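Local coordinates for metallo-beta-lactamase family protein (PDB 2ZO4) that binds two zinc ions in a metallo-beta-lactamase fold and is probably a hydrolase whose substrate is not established, at residues A[68-73]-A[170-175]. Residues are numbered along the deposited sequence; the frame is centred on the assembly and turned at random.
Sequences LTHHHP and GHADGH. With ZN (zinc ion), chain B.
His70, His72 and His171 meet at one zinc ion. His70 binds through NE2, His72 through ND1 and His171 through NE2, with His171 NE2 2.1 Å from the zinc. Water 3 and Asp190 complete the site, and Asp190 also binds the second zinc. His72 CG lies anti to the carbonyl carbon (chi1 -67°), which brings the ring to the zinc, and the turn about CB-CG (chi2 166°) points ND1, the nitrogen next to CG, at the metal.

The rings also pack. The edge of His72 points at the face of His171 in an offset edge-to-face pair, planes at 70°. His175 CD2 lies over one face of His70, 3.4 Å from His70 ND1. Ala172 CB lies 3.7 Å from His70 CB and also touches the His71 ring.

His70, His72, Asp74 and His75 form the HxHxDH motif of the metallo-beta-lactamase superfamily, here following strand 65-68. The loop before strand 176-180 supplies His171.

Two rings are gripped at both nitrogens. His70 ND1 donates to Thr69 OG1 at 2.7 Å, in the ring plane, and Asp37 holds that hydroxyl. His171 ND1 hydrogen-bonds to Asn199 O. Between the loop backbones, His175 CA makes a CA-H...O contact of 3.2 Å with Thr69 O. Water 2 accepts from His72 NE2 at 2.8 Å.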
loop_
_atom_site.group_PDB
_atom_site.type_symbol
_atom_site.label_atom_id
_atom_site.label_comp_id
_atom_site.label_asym_id
_atom_site.label_seq_id
_atom_site.Cartn_x
_atom_site.Cartn_y
_atom_site.Cartn_z
ATOM N N LEU A 68 3.141 4.811 -9.556
ATOM C CA LEU A 68 2.917 3.801 -8.519
ATOM C C LEU A 68 2.655 4.419 -7.154
ATOM O O LEU A 68 3.456 5.210 -6.659
ATOM C CB LEU A 68 4.105 2.831 -8.420
ATOM C CG LEU A 68 4.449 1.975 -9.643
ATOM C CD1 LEU A 68 5.654 1.083 -9.350
ATOM C CD2 LEU A 68 3.259 1.139 -10.106
ATOM N N THR A 69 1.535 4.042 -6.544
ATOM C CA THR A 69 1.230 4.476 -5.184
ATOM C C THR A 69 2.185 3.831 -4.184
ATOM O O THR A 69 2.658 4.493 -3.261
ATOM C CB THR A 69 -0.237 4.185 -4.791
ATOM O OG1 THR A 69 -0.491 2.778 -4.880
ATOM C CG2 THR A 69 -1.202 4.948 -5.705
ATOM N N HIS A 70 2.479 2.546 -4.390
ATOM C CA HIS A 70 3.408 1.798 -3.537
ATOM C C HIS A 70 3.881 0.473 -4.158
ATOM O O HIS A 70 3.466 0.108 -5.264
ATOM C CB HIS A 70 2.823 1.582 -2.131
ATOM C CG HIS A 70 1.527 0.823 -2.106
ATOM N ND1 HIS A 70 0.412 1.216 -2.818
ATOM C CD2 HIS A 70 1.160 -0.282 -1.417
ATOM C CE1 HIS A 70 -0.579 0.376 -2.580
ATOM N NE2 HIS A 70 -0.153 -0.541 -1.732
ATOM N N HIS A 71 4.739 -0.231 -3.420
ATOM C CA HIS A 71 5.463 -1.408 -3.905
ATOM C C HIS A 71 4.727 -2.742 -3.763
ATOM O O HIS A 71 5.252 -3.777 -4.192
ATOM C CB HIS A 71 6.791 -1.542 -3.152
ATOM C CG HIS A 71 6.627 -2.046 -1.751
ATOM N ND1 HIS A 71 6.276 -1.225 -0.703
ATOM C CD2 HIS A 71 6.746 -3.291 -1.229
ATOM C CE1 HIS A 71 6.197 -1.938 0.407
ATOM N NE2 HIS A 71 6.479 -3.193 0.115
ATOM N N HIS A 72 3.555 -2.745 -3.129
ATOM C CA HIS A 72 2.833 -4.001 -2.923
ATOM C C HIS A 72 2.496 -4.634 -4.277
ATOM O O HIS A 72 2.241 -3.913 -5.250
ATOM C CB HIS A 72 1.584 -3.808 -2.049
ATOM C CG HIS A 72 1.891 -3.435 -0.627
ATOM N ND1 HIS A 72 0.931 -2.953 0.238
ATOM C CD2 HIS A 72 3.050 -3.456 0.075
ATOM C CE1 HIS A 72 1.484 -2.706 1.412
ATOM N NE2 HIS A 72 2.768 -3.002 1.340
ATOM N N PRO A 73 2.512 -5.980 -4.349
ATOM C CA PRO A 73 2.447 -6.688 -5.633
ATOM C C PRO A 73 1.221 -6.343 -6.486
ATOM O O PRO A 73 1.328 -6.273 -7.706
ATOM C CB PRO A 73 2.421 -8.169 -5.223
ATOM C CG PRO A 73 2.014 -8.172 -3.782
ATOM C CD PRO A 73 2.572 -6.915 -3.211
ATOM N N GLY A 170 3.034 4.623 6.055
ATOM C CA GLY A 170 2.234 3.856 7.003
ATOM C C GLY A 170 1.863 2.504 6.436
ATOM O O GLY A 170 2.393 1.475 6.860
ATOM N N HIS A 171 0.949 2.505 5.470
ATOM C CA HIS A 171 0.608 1.298 4.729
ATOM C C HIS A 171 1.830 0.755 3.979
ATOM O O HIS A 171 2.042 -0.453 3.911
ATOM C CB HIS A 171 -0.538 1.575 3.761
ATOM C CG HIS A 171 -0.935 0.384 2.948
ATOM N ND1 HIS A 171 -1.667 -0.660 3.469
ATOM C CD2 HIS A 171 -0.685 0.062 1.658
ATOM C CE1 HIS A 171 -1.864 -1.568 2.532
ATOM N NE2 HIS A 171 -1.280 -1.155 1.423
ATOM N N ALA A 172 2.617 1.664 3.410
ATOM C CA ALA A 172 3.941 1.351 2.876
ATOM C C ALA A 172 4.825 2.562 3.114
ATOM O O ALA A 172 4.327 3.684 3.234
ATOM C CB ALA A 172 3.871 1.007 1.389
ATOM N N ASP A 173 6.132 2.340 3.184
ATOM C CA ASP A 173 7.078 3.393 3.575
ATOM C C ASP A 173 7.079 4.590 2.620
ATOM O O ASP A 173 7.020 5.738 3.060
ATOM C CB ASP A 173 8.480 2.801 3.732
ATOM C CG ASP A 173 8.506 1.640 4.717
ATOM O OD1 ASP A 173 8.254 1.875 5.915
ATOM O OD2 ASP A 173 8.766 0.491 4.291
ATOM N N GLY A 174 7.134 4.310 1.320
ATOM C CA GLY A 174 7.071 5.353 0.296
ATOM C C GLY A 174 5.729 5.347 -0.411
ATOM O O GLY A 174 5.653 5.503 -1.633
ATOM N N HIS A 175 4.661 5.155 0.354
ATOM C CA HIS A 175 3.334 5.224 -0.225
ATOM C C HIS A 175 3.042 6.664 -0.630
ATOM O O HIS A 175 3.277 7.607 0.137
ATOM C CB HIS A 175 2.267 4.696 0.730
ATOM C CG HIS A 175 0.905 4.629 0.116
ATOM N ND1 HIS A 175 0.075 5.725 0.025
ATOM C CD2 HIS A 175 0.238 3.602 -0.463
ATOM C CE1 HIS A 175 -1.048 5.376 -0.576
ATOM N NE2 HIS A 175 -0.973 4.093 -0.884
HETATM ZN ZN ZN B . -1.034 -2.115 -0.413
HETATM O O HOH W 1 5.039 5.412 -4.564
HETATM O O HOH W 2 4.685 -2.458 3.310
HETATM O O HOH W 3 -2.040 -3.502 -1.464
#